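Local coordinates for putative immunoglobulin-blocking virulence protein (Mycoplasma mycoides subsp. capri, PDB 7ADK) that probably binds host immunoglobulin and blocks its action as a virulence factor, at residues A[132-137]-A[332-337]; A[187-192]-A[297-302]; A[663-668]-A[708-713]; A[686-691]-A[702-707]. All coordinates share one frame; numbering follows the deposited sequence.

Contact 1 (A[132-137]-A[332-337]); sequences ITIAGI and GPPDEY
The tight part of this contact is Pro-334 against Ile-134: the ring atom CG of Pro-334 lies 3.8 Å from the CG2 branch of Ile-134, with the two side chains meeting at a slant. Ile-134 has its CG1 branch between the backbone N and the carbonyl carbon (chi1 83°), so the shorter methyl CG2 faces the proline while the longer arm leads away from it, toward helix 182-194. Next to this pair, the CG2 methyl of Ile-132 reaches the phenol end of Tyr-337, 4.2 Å from its CZ. Isoleucine suits the place: its beta-branch fits the extended strand, and its apolar surface also packs on Ala-141, Ile-143 and Ile-175 of the small antiparallel sheet; Tyr-337 shares Ile-175. The solvent side is looser. Thr-133 is exposed and spends its hydroxyl within its own segment, a weak hydrogen bond from OG1 to Gly-136 O. That glycine has positive phi (77°) where the chain turns between strands 130-133 and 138-144. In the other segment, Pro-334 O accepts the N-H of Tyr-337 in a tight turn leading toward helix 339-351. With no hydrogen bond crossing between the segments, cohesion depends on apolar shape and exclusion of water.

Contact 2 (A[187-192]-A[297-302]); sequences QVAKDA and TKIAST
Apolar contact comes first: the tip of Ile-299, its CD1, rests on the helix at Ala-189, 3.7 Å from that residue's CB and 3.8 Å from its CA. The isoleucine reaches it by folding its longer branch, with CG1 beside the backbone N (chi1 -63°) and CD1 turned again at chi2 -57°, so a compact side chain ends in one methyl laid against the helix. Alanine suits the other half, because a single methyl lets the chain come close; Ala-189 CA and Thr-297 CA are 5.9 Å apart. Val-188 gives only a marginal touch, its carbonyl carbon C being 4.5 Å from Ile-299 CD1. Here one side of helix 182-194 is covered by strands 312-313 and 326-332 as well as by Ile-299: Val-188 packs on Thr-312, Ala-192 on both Ile-313 and Ile-326, and Ile-299 itself on Ile-313. Hydrogen bonding, by contrast, runs within or beyond the two segments and never between them. The helix keeps its own ladder, as from Asp-191 N to Gln-187 O at 3.1 Å. Lys-298 and Ala-300 both make backbone hydrogen bonds with Ile-326, which fixes the extended chain on either side of Ile-299 while its side chain faces Ala-189.

Contact 3 (A[663-668]-A[708-713]); sequences QHLSTG and FEYNES
Tyr-710, close to the C-terminal end of helix 698-709, projects onto His-664, and its side chain can be followed outward. CB points toward the loop 663-668, with CG beside the backbone N (chi1 -58°), and the root of the side chain is steadied by a backbone hydrogen bond of Tyr-710 with Ile-677. Next comes the ring edge: CD2 lies 4.6 Å from His-664 NE2, and the ring is turned edge-on to the imidazole face, a T-shaped pair tilted to 59° with centroids 5.7 Å apart. One atom further, CE2 is 3.9 Å from His-664 O, which comes at a slant to the ring. At the tip, OH lies 4.3 Å from Leu-665 CD1 and has a weak hydrogen bond with Lys-706 NZ, so the polar end turns to its own helix while the carbon edge faces the histidine. Histidine fits the other side because its flat ring offers a face to the tyrosine and two nitrogens to the backbone: ND1 meets Ile-638 O and NE2 meets Lys-676 O, both weakly. These two carbonyl oxygens may stabilise imidazole N-H groups, while the C-H edge of the tyrosine would suit the pi face of a neutral ring better than that of a cationic one.

Contact 4 (A[686-691]-A[702-707]); sequences TSIRIS and RNLDKY
Ile-688 and Leu-704 run past each other in opposite directions, the isoleucine reaching out of its strand and the leucine out of its helix, until the CD1 methyls of the two lie 4.0 Å apart. Leu-704 gets there by extending CG opposite its backbone N (chi1 -179°), which swings its isobutyl end nearer the strand than CB alone would suggest. Its fork then serves two partners, since Leu-704 CD2 is also 4.0 Å from Ile-690 CD1, where the side chains meet at a slant. Ile-688 crosses Tyr-707 at about a right angle; its CD1 abuts the tyrosine at CB, near the base of a ring that leads off elsewhere. The phenol carries on to Lys-618 O, a hydrogen bond that gives the buried OH a partner, and its ring meets that of Phe-650. Isoleucines two apart on one strand face the same way, whereas Arg-689 between them points to the other side and makes a cation-pi contact with Tyr-649. The pairing is that of a beta-alpha-beta crossover: segment 702-707 of helix 698-709 runs nearly antiparallel to strand 688-690 (153°, closest approach of the axes 11.2 Å), the middle strand of a parallel sheet flanked by 650-652 and by 720-722, to which the helical connection leads.

Overall arrangement
The four contacts form two well-separated pairs; contact 1 lies on the opposite side of the chain's centre from contacts 3 and 4. Contacts 1 and 2 lie 16 Å apart between centres and are joined directly by a probable hydrogen bond from Gln-187 NE2 to Ala-135 O (2.9 Å); along the chain, contact 2 is nested inside the loop that contact 1 closes. Contacts 3 and 4, 13 Å apart between centres, share helix 698-709 and meet where Phe-708 CZ packs 3.6 Å from Ile-688 CD1, contact 4 being nested within contact 3. Between the pairs there is no touch: the centres of contacts 1 and 4 are 59 Å apart, and the nearest atoms of contacts 1 and 3 are about 26 Å apart.

Contact 1 (A[132-137]-A[332-337])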
loop_
_atom_site.group_PDB
_atom_site.type_symbol
_atom_site.label_atom_id
_atom_site.label_comp_id
_atom_site.label_asym_id
_atom_site.label_seq_id
_atom_site.Cartn_x
_atom_site.Cartn_y
_atom_site.Cartn_z
ATOM N N ILE A 132 44.498 -0.319 35.152
ATOM C CA ILE A 132 43.486 -1.207 34.570
ATOM C C ILE A 132 44.158 -2.120 33.531
ATOM O O ILE A 132 45.178 -1.757 32.951
ATOM C CB ILE A 132 42.288 -0.407 33.983
ATOM C CG1 ILE A 132 42.618 0.423 32.724
ATOM C CG2 ILE A 132 41.633 0.482 35.047
ATOM C CD1 ILE A 132 41.380 0.819 31.915
ATOM N N THR A 133 43.587 -3.285 33.237
ATOM C CA THR A 133 44.039 -4.154 32.132
ATOM C C THR A 133 43.150 -3.956 30.909
ATOM O O THR A 133 41.932 -3.898 31.058
ATOM C CB THR A 133 44.104 -5.634 32.551
ATOM O OG1 THR A 133 44.498 -6.423 31.457
ATOM C CG2 THR A 133 42.799 -6.229 33.068
ATOM N N ILE A 134 43.727 -3.823 29.707
ATOM C CA ILE A 134 42.955 -3.578 28.461
ATOM C C ILE A 134 43.257 -4.527 27.286
ATOM O O ILE A 134 42.459 -4.631 26.357
ATOM C CB ILE A 134 42.980 -2.083 28.035
ATOM C CG1 ILE A 134 44.225 -1.662 27.237
ATOM C CG2 ILE A 134 42.733 -1.140 29.217
ATOM C CD1 ILE A 134 44.160 -0.241 26.717
ATOM N N ALA A 135 44.382 -5.235 27.329
ATOM C CA ALA A 135 44.811 -6.215 26.331
ATOM C C ALA A 135 45.662 -7.330 26.974
ATOM O O ALA A 135 46.732 -7.684 26.488
ATOM C CB ALA A 135 45.504 -5.483 25.186
ATOM N N GLY A 136 45.262 -7.805 28.154
ATOM C CA GLY A 136 46.113 -8.537 29.095
ATOM C C GLY A 136 47.059 -7.609 29.859
ATOM O O GLY A 136 47.030 -7.572 31.088
ATOM N N ILE A 137 47.808 -6.783 29.126
ATOM C CA ILE A 137 48.768 -5.795 29.625
ATOM C C ILE A 137 48.124 -4.844 30.639
ATOM O O ILE A 137 47.076 -4.261 30.386
ATOM C CB ILE A 137 49.401 -5.034 28.432
ATOM C CG1 ILE A 137 50.099 -5.978 27.428
ATOM C CG2 ILE A 137 50.371 -3.940 28.864
ATOM C CD1 ILE A 137 51.220 -6.845 27.985
ATOM N N GLY A 332 36.753 -0.720 20.585
ATOM C CA GLY A 332 35.958 -1.219 21.701
ATOM C C GLY A 332 36.627 -1.027 23.058
ATOM O O GLY A 332 37.852 -1.114 23.155
ATOM N N PRO A 333 35.869 -0.780 24.131
ATOM C CA PRO A 333 36.393 -0.776 25.488
ATOM C C PRO A 333 36.602 -2.213 26.009
ATOM O O PRO A 333 36.049 -3.173 25.457
ATOM C CB PRO A 333 35.331 -0.033 26.289
ATOM C CG PRO A 333 34.035 -0.416 25.594
ATOM C CD PRO A 333 34.442 -0.527 24.136
ATOM N N PRO A 334 37.359 -2.406 27.100
ATOM C CA PRO A 334 37.277 -3.636 27.881
ATOM C C PRO A 334 35.858 -3.810 28.440
ATOM O O PRO A 334 35.179 -2.824 28.717
ATOM C CB PRO A 334 38.314 -3.501 28.998
ATOM C CG PRO A 334 39.120 -2.255 28.639
ATOM C CD PRO A 334 38.193 -1.433 27.771
ATOM N N ASP A 335 35.393 -5.045 28.649
ATOM C CA ASP A 335 33.984 -5.341 28.985
ATOM C C ASP A 335 33.485 -4.741 30.311
ATOM O O ASP A 335 32.316 -4.386 30.424
ATOM C CB ASP A 335 33.752 -6.858 28.965
ATOM C CG ASP A 335 33.813 -7.451 27.555
ATOM O OD1 ASP A 335 33.160 -6.915 26.653
ATOM O OD2 ASP A 335 34.473 -8.480 27.347
ATOM N N GLU A 336 34.352 -4.542 31.300
ATOM C CA GLU A 336 34.035 -3.802 32.530
ATOM C C GLU A 336 33.719 -2.305 32.306
ATOM O O GLU A 336 33.221 -1.647 33.213
ATOM C CB GLU A 336 35.180 -3.950 33.544
ATOM C CG GLU A 336 35.435 -5.395 34.000
ATOM C CD GLU A 336 36.576 -6.104 33.255
ATOM O OE1 GLU A 336 36.714 -5.967 32.023
ATOM O OE2 GLU A 336 37.332 -6.849 33.901
ATOM N N TYR A 337 33.982 -1.773 31.112
ATOM C CA TYR A 337 33.807 -0.373 30.713
ATOM C C TYR A 337 32.851 -0.202 29.514
ATOM O O TYR A 337 32.629 0.917 29.055
ATOM C CB TYR A 337 35.189 0.250 30.454
ATOM C CG TYR A 337 36.092 0.208 31.668
ATOM C CD1 TYR A 337 36.952 -0.881 31.874
ATOM C CD2 TYR A 337 36.011 1.224 32.633
ATOM C CE1 TYR A 337 37.692 -0.986 33.064
ATOM C CE2 TYR A 337 36.780 1.144 33.808
ATOM C CZ TYR A 337 37.596 0.022 34.039
ATOM O OH TYR A 337 38.264 -0.107 35.215
#

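Contact 2 (A[187-192]-A[297-302])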
loop_
_atom_site.group_PDB
_atom_site.type_symbol
_atom_site.label_atom_id
_atom_site.label_comp_id
_atom_site.label_asym_id
_atom_site.label_seq_id
_atom_site.Cartn_x
_atom_site.Cartn_y
_atom_site.Cartn_z
ATOM N N GLN A 187 51.035 -4.990 21.413
ATOM C CA GLN A 187 50.025 -5.991 21.776
ATOM C C GLN A 187 48.703 -5.738 21.039
ATOM O O GLN A 187 48.090 -6.666 20.513
ATOM C CB GLN A 187 49.832 -6.016 23.299
ATOM C CG GLN A 187 48.701 -6.916 23.806
ATOM C CD GLN A 187 48.981 -8.404 23.726
ATOM O OE1 GLN A 187 49.743 -8.894 22.914
ATOM N NE2 GLN A 187 48.383 -9.184 24.581
ATOM N N VAL A 188 48.270 -4.479 20.956
ATOM C CA VAL A 188 47.064 -4.093 20.207
ATOM C C VAL A 188 47.228 -4.329 18.701
ATOM O O VAL A 188 46.255 -4.687 18.043
ATOM C CB VAL A 188 46.672 -2.641 20.551
ATOM C CG1 VAL A 188 45.588 -2.041 19.657
ATOM C CG2 VAL A 188 46.156 -2.602 21.995
ATOM N N ALA A 189 48.445 -4.213 18.160
ATOM C CA ALA A 189 48.769 -4.582 16.780
ATOM C C ALA A 189 48.609 -6.088 16.528
ATOM O O ALA A 189 47.864 -6.485 15.635
ATOM C CB ALA A 189 50.190 -4.119 16.445
ATOM N N LYS A 190 49.249 -6.938 17.342
ATOM C CA LYS A 190 49.203 -8.405 17.218
ATOM C C LYS A 190 47.807 -8.990 17.376
ATOM O O LYS A 190 47.477 -9.982 16.726
ATOM C CB LYS A 190 50.141 -9.025 18.256
ATOM C CG LYS A 190 51.606 -8.860 17.838
ATOM C CD LYS A 190 52.545 -9.347 18.949
ATOM C CE LYS A 190 54.016 -9.175 18.569
ATOM N NZ LYS A 190 54.445 -10.121 17.527
ATOM N N ASP A 191 46.956 -8.374 18.190
ATOM C CA ASP A 191 45.539 -8.765 18.290
ATOM C C ASP A 191 44.747 -8.493 17.004
ATOM O O ASP A 191 43.982 -9.343 16.557
ATOM C CB ASP A 191 44.860 -8.066 19.473
ATOM C CG ASP A 191 45.097 -8.710 20.836
ATOM O OD1 ASP A 191 45.634 -9.827 20.909
ATOM O OD2 ASP A 191 44.644 -8.138 21.848
ATOM N N ALA A 192 44.969 -7.355 16.345
ATOM C CA ALA A 192 44.312 -7.050 15.080
ATOM C C ALA A 192 44.724 -7.992 13.938
ATOM O O ALA A 192 43.941 -8.205 13.016
ATOM C CB ALA A 192 44.609 -5.595 14.738
ATOM N N THR A 297 53.857 -4.611 12.745
ATOM C CA THR A 297 54.043 -4.013 14.086
ATOM C C THR A 297 54.173 -2.469 14.065
ATOM O O THR A 297 55.163 -1.906 14.539
ATOM C CB THR A 297 55.252 -4.666 14.782
ATOM O OG1 THR A 297 56.395 -4.523 13.973
ATOM C CG2 THR A 297 55.060 -6.154 15.059
ATOM N N LYS A 298 53.212 -1.759 13.453
ATOM C CA LYS A 298 53.028 -0.291 13.538
ATOM C C LYS A 298 51.538 0.058 13.564
ATOM O O LYS A 298 50.777 -0.458 12.750
ATOM C CB LYS A 298 53.729 0.458 12.383
ATOM C CG LYS A 298 55.256 0.438 12.510
ATOM C CD LYS A 298 55.953 1.296 11.448
ATOM C CE LYS A 298 57.480 1.339 11.633
ATOM N NZ LYS A 298 58.117 0.001 11.541
ATOM N N ILE A 299 51.136 0.978 14.441
ATOM C CA ILE A 299 49.756 1.492 14.571
ATOM C C ILE A 299 49.628 2.878 13.920
ATOM O O ILE A 299 50.500 3.732 14.081
ATOM C CB ILE A 299 49.312 1.524 16.052
ATOM C CG1 ILE A 299 49.255 0.130 16.706
ATOM C CG2 ILE A 299 47.953 2.218 16.236
ATOM C CD1 ILE A 299 48.346 -0.896 16.020
ATOM N N ALA A 300 48.541 3.105 13.186
ATOM C CA ALA A 300 48.222 4.354 12.499
ATOM C C ALA A 300 47.817 5.512 13.435
ATOM O O ALA A 300 47.321 5.310 14.543
ATOM C CB ALA A 300 47.125 4.066 11.479
ATOM N N SER A 301 48.007 6.748 12.964
ATOM C CA SER A 301 47.959 7.972 13.778
ATOM C C SER A 301 46.614 8.227 14.466
ATOM O O SER A 301 46.589 8.695 15.596
ATOM C CB SER A 301 48.324 9.161 12.879
ATOM O OG SER A 301 48.568 10.346 13.603
ATOM N N THR A 302 45.493 7.921 13.817
ATOM C CA THR A 302 44.147 8.089 14.386
ATOM C C THR A 302 43.838 7.003 15.407
ATOM O O THR A 302 43.463 7.300 16.534
ATOM C CB THR A 302 43.088 8.066 13.279
ATOM O OG1 THR A 302 43.228 6.892 12.519
ATOM C CG2 THR A 302 43.220 9.252 12.331
#

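Contact 3 (A[663-668]-A[708-713])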
loop_
_atom_site.group_PDB
_atom_site.type_symbol
_atom_site.label_atom_id
_atom_site.label_comp_id
_atom_site.label_asym_id
_atom_site.label_seq_id
_atom_site.Cartn_x
_atom_site.Cartn_y
_atom_site.Cartn_z
ATOM N N GLN A 663 9.675 26.646 19.039
ATOM C CA GLN A 663 9.599 25.330 19.674
ATOM C C GLN A 663 9.226 24.216 18.690
ATOM O O GLN A 663 9.546 23.053 18.912
ATOM C CB GLN A 663 8.599 25.473 20.825
ATOM C CG GLN A 663 9.286 26.254 21.955
ATOM C CD GLN A 663 8.350 26.960 22.921
ATOM O OE1 GLN A 663 8.447 28.159 23.122
ATOM N NE2 GLN A 663 7.377 26.295 23.482
ATOM N N HIS A 664 8.629 24.572 17.559
ATOM C CA HIS A 664 8.406 23.698 16.420
ATOM C C HIS A 664 9.410 24.059 15.312
ATOM O O HIS A 664 9.153 24.942 14.497
ATOM C CB HIS A 664 6.943 23.837 16.008
ATOM C CG HIS A 664 6.496 22.832 15.003
ATOM N ND1 HIS A 664 7.292 21.825 14.489
ATOM C CD2 HIS A 664 5.221 22.673 14.564
ATOM C CE1 HIS A 664 6.468 21.052 13.779
ATOM N NE2 HIS A 664 5.236 21.554 13.773
ATOM N N LEU A 665 10.611 23.476 15.357
ATOM C CA LEU A 665 11.750 23.813 14.486
ATOM C C LEU A 665 12.623 22.596 14.135
ATOM O O LEU A 665 13.828 22.712 13.948
ATOM C CB LEU A 665 12.561 24.982 15.074
ATOM C CG LEU A 665 13.438 25.721 14.038
ATOM C CD1 LEU A 665 12.659 26.833 13.368
ATOM C CD2 LEU A 665 14.670 26.336 14.692
ATOM N N SER A 666 12.023 21.416 14.012
ATOM C CA SER A 666 12.738 20.176 13.674
ATOM C C SER A 666 13.784 19.824 14.749
ATOM O O SER A 666 13.644 20.260 15.888
ATOM C CB SER A 666 13.273 20.257 12.236
ATOM O OG SER A 666 13.630 18.985 11.780
ATOM N N THR A 667 14.838 19.049 14.460
ATOM C CA THR A 667 15.984 18.963 15.397
ATOM C C THR A 667 16.798 20.273 15.430
ATOM O O THR A 667 17.269 20.671 16.497
ATOM C CB THR A 667 16.876 17.734 15.128
ATOM O OG1 THR A 667 17.783 17.548 16.189
ATOM C CG2 THR A 667 17.732 17.810 13.864
ATOM N N GLY A 668 16.953 20.992 14.302
ATOM C CA GLY A 668 17.867 22.143 14.211
ATOM C C GLY A 668 17.690 23.062 13.002
ATOM O O GLY A 668 16.955 22.753 12.067
ATOM N N PHE A 708 1.083 27.772 6.960
ATOM C CA PHE A 708 1.099 27.634 5.506
ATOM C C PHE A 708 2.341 26.885 5.016
ATOM O O PHE A 708 2.234 26.055 4.126
ATOM C CB PHE A 708 0.977 29.022 4.868
ATOM C CG PHE A 708 -0.385 29.652 5.052
ATOM C CD1 PHE A 708 -1.508 29.045 4.468
ATOM C CD2 PHE A 708 -0.534 30.858 5.753
ATOM C CE1 PHE A 708 -2.778 29.613 4.621
ATOM C CE2 PHE A 708 -1.801 31.442 5.893
ATOM C CZ PHE A 708 -2.923 30.808 5.339
ATOM N N GLU A 709 3.509 27.117 5.602
ATOM C CA GLU A 709 4.766 26.508 5.192
ATOM C C GLU A 709 4.840 25.017 5.556
ATOM O O GLU A 709 5.154 24.191 4.699
ATOM C CB GLU A 709 5.915 27.314 5.793
ATOM C CG GLU A 709 7.288 26.909 5.272
ATOM C CD GLU A 709 8.427 27.685 5.943
ATOM O OE1 GLU A 709 8.178 28.667 6.654
ATOM O OE2 GLU A 709 9.596 27.318 5.761
ATOM N N TYR A 710 4.534 24.655 6.799
ATOM C CA TYR A 710 4.759 23.313 7.333
ATOM C C TYR A 710 3.616 22.333 7.041
ATOM O O TYR A 710 3.772 21.146 7.297
ATOM C CB TYR A 710 5.058 23.413 8.838
ATOM C CG TYR A 710 6.253 24.261 9.269
ATOM C CD1 TYR A 710 7.260 24.647 8.363
ATOM C CD2 TYR A 710 6.368 24.648 10.617
ATOM C CE1 TYR A 710 8.338 25.438 8.787
ATOM C CE2 TYR A 710 7.448 25.440 11.049
ATOM C CZ TYR A 710 8.432 25.847 10.127
ATOM O OH TYR A 710 9.461 26.643 10.519
ATOM N N ASN A 711 2.468 22.784 6.522
ATOM C CA ASN A 711 1.333 21.931 6.180
ATOM C C ASN A 711 1.095 21.933 4.672
ATOM O O ASN A 711 0.686 22.953 4.126
ATOM C CB ASN A 711 0.103 22.410 6.942
ATOM C CG ASN A 711 -1.103 21.550 6.689
ATOM O OD1 ASN A 711 -1.338 20.547 7.323
ATOM N ND2 ASN A 711 -1.921 21.909 5.751
ATOM N N GLU A 712 1.266 20.783 4.015
ATOM C CA GLU A 712 1.197 20.631 2.555
ATOM C C GLU A 712 -0.073 21.229 1.947
ATOM O O GLU A 712 -0.015 22.077 1.058
ATOM C CB GLU A 712 1.346 19.136 2.218
ATOM C CG GLU A 712 1.366 18.779 0.718
ATOM C CD GLU A 712 -0.004 18.712 0.009
ATOM O OE1 GLU A 712 -0.044 18.946 -1.221
ATOM O OE2 GLU A 712 -1.030 18.380 0.647
ATOM N N SER A 713 -1.234 20.838 2.464
ATOM C CA SER A 713 -2.518 21.145 1.832
ATOM C C SER A 713 -2.981 22.589 2.063
ATOM O O SER A 713 -3.997 23.002 1.525
ATOM C CB SER A 713 -3.570 20.120 2.239
ATOM O OG SER A 713 -3.016 18.823 2.320
#

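Contact 4 (A[686-691]-A[702-707])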
loop_
_atom_site.group_PDB
_atom_site.type_symbol
_atom_site.label_atom_id
_atom_site.label_comp_id
_atom_site.label_asym_id
_atom_site.label_seq_id
_atom_site.Cartn_x
_atom_site.Cartn_y
_atom_site.Cartn_z
ATOM N N THR A 686 -9.549 24.778 1.999
ATOM C CA THR A 686 -10.015 26.143 2.307
ATOM C C THR A 686 -9.074 26.776 3.351
ATOM O O THR A 686 -8.144 26.161 3.868
ATOM C CB THR A 686 -11.515 26.132 2.681
ATOM O OG1 THR A 686 -12.232 25.741 1.537
ATOM C CG2 THR A 686 -12.151 27.462 3.091
ATOM N N SER A 687 -9.236 28.064 3.595
ATOM C CA SER A 687 -8.276 28.902 4.294
ATOM C C SER A 687 -8.027 28.565 5.767
ATOM O O SER A 687 -8.813 27.901 6.432
ATOM C CB SER A 687 -8.809 30.338 4.242
ATOM O OG SER A 687 -9.265 30.667 2.948
ATOM N N ILE A 688 -6.990 29.178 6.329
ATOM C CA ILE A 688 -6.974 29.473 7.762
ATOM C C ILE A 688 -8.001 30.587 8.002
ATOM O O ILE A 688 -7.833 31.699 7.497
ATOM C CB ILE A 688 -5.574 29.906 8.218
ATOM C CG1 ILE A 688 -4.582 28.751 8.003
ATOM C CG2 ILE A 688 -5.601 30.367 9.681
ATOM C CD1 ILE A 688 -3.173 29.065 8.482
ATOM N N ARG A 689 -9.061 30.312 8.757
ATOM C CA ARG A 689 -10.045 31.315 9.169
ATOM C C ARG A 689 -9.555 31.981 10.443
ATOM O O ARG A 689 -9.485 31.340 11.486
ATOM C CB ARG A 689 -11.420 30.651 9.322
ATOM C CG ARG A 689 -12.481 31.573 9.955
ATOM C CD ARG A 689 -13.857 30.925 10.131
ATOM N NE ARG A 689 -14.524 30.594 8.858
ATOM C CZ ARG A 689 -15.769 30.168 8.744
ATOM N NH1 ARG A 689 -16.573 30.073 9.758
ATOM N NH2 ARG A 689 -16.243 29.814 7.594
ATOM N N ILE A 690 -9.253 33.267 10.364
ATOM C CA ILE A 690 -8.825 34.075 11.500
ATOM C C ILE A 690 -10.067 34.771 12.061
ATOM O O ILE A 690 -10.713 35.556 11.363
ATOM C CB ILE A 690 -7.724 35.066 11.068
ATOM C CG1 ILE A 690 -6.483 34.300 10.561
ATOM C CG2 ILE A 690 -7.363 36.001 12.233
ATOM C CD1 ILE A 690 -5.344 35.171 10.043
ATOM N N SER A 691 -10.422 34.477 13.310
ATOM C CA SER A 691 -11.559 35.080 14.020
ATOM C C SER A 691 -11.113 36.080 15.103
ATOM O O SER A 691 -9.959 36.092 15.526
ATOM C CB SER A 691 -12.473 33.973 14.561
ATOM O OG SER A 691 -11.839 33.218 15.559
ATOM N N ARG A 702 4.869 35.822 12.195
ATOM C CA ARG A 702 5.769 34.657 12.131
ATOM C C ARG A 702 5.046 33.338 12.385
ATOM O O ARG A 702 5.325 32.370 11.693
ATOM C CB ARG A 702 6.956 34.801 13.093
ATOM C CG ARG A 702 7.878 35.986 12.821
ATOM C CD ARG A 702 8.440 36.046 11.426
ATOM N NE ARG A 702 9.383 37.142 11.266
ATOM C CZ ARG A 702 9.271 38.239 10.573
ATOM N NH1 ARG A 702 10.213 39.102 10.630
ATOM N NH2 ARG A 702 8.259 38.504 9.832
ATOM N N ASN A 703 4.088 33.280 13.307
ATOM C CA ASN A 703 3.299 32.069 13.563
ATOM C C ASN A 703 2.313 31.717 12.430
ATOM O O ASN A 703 2.145 30.543 12.101
ATOM C CB ASN A 703 2.590 32.206 14.923
ATOM C CG ASN A 703 3.509 31.955 16.102
ATOM O OD1 ASN A 703 4.448 31.180 16.038
ATOM N ND2 ASN A 703 3.254 32.557 17.227
ATOM N N LEU A 704 1.696 32.726 11.807
ATOM C CA LEU A 704 0.798 32.514 10.674
ATOM C C LEU A 704 1.540 31.897 9.486
ATOM O O LEU A 704 0.998 30.997 8.848
ATOM C CB LEU A 704 0.100 33.837 10.316
ATOM C CG LEU A 704 -0.893 33.758 9.146
ATOM C CD1 LEU A 704 -2.043 32.795 9.391
ATOM C CD2 LEU A 704 -1.485 35.139 8.919
ATOM N N ASP A 705 2.792 32.308 9.233
ATOM C CA ASP A 705 3.617 31.736 8.162
ATOM C C ASP A 705 3.783 30.220 8.291
ATOM O O ASP A 705 3.616 29.488 7.316
ATOM C CB ASP A 705 5.005 32.384 8.129
ATOM C CG ASP A 705 5.016 33.885 7.843
ATOM O OD1 ASP A 705 3.961 34.470 7.519
ATOM O OD2 ASP A 705 6.118 34.472 7.882
ATOM N N LYS A 706 4.016 29.729 9.510
ATOM C CA LYS A 706 4.333 28.320 9.761
ATOM C C LYS A 706 3.188 27.380 9.419
ATOM O O LYS A 706 3.450 26.325 8.860
ATOM C CB LYS A 706 4.788 28.103 11.207
ATOM C CG LYS A 706 5.914 29.013 11.709
ATOM C CD LYS A 706 7.001 29.334 10.673
ATOM C CE LYS A 706 8.110 30.200 11.266
ATOM N NZ LYS A 706 8.935 29.472 12.242
ATOM N N TYR A 707 1.933 27.742 9.689
ATOM C CA TYR A 707 0.791 26.921 9.277
ATOM C C TYR A 707 0.654 26.789 7.755
ATOM O O TYR A 707 0.148 25.777 7.295
ATOM C CB TYR A 707 -0.522 27.460 9.840
ATOM C CG TYR A 707 -0.740 27.332 11.329
ATOM C CD1 TYR A 707 -1.290 26.159 11.880
ATOM C CD2 TYR A 707 -0.473 28.430 12.155
ATOM C CE1 TYR A 707 -1.554 26.086 13.258
ATOM C CE2 TYR A 707 -0.748 28.362 13.528
ATOM C CZ TYR A 707 -1.287 27.197 14.082
ATOM O OH TYR A 707 -1.580 27.173 15.399
#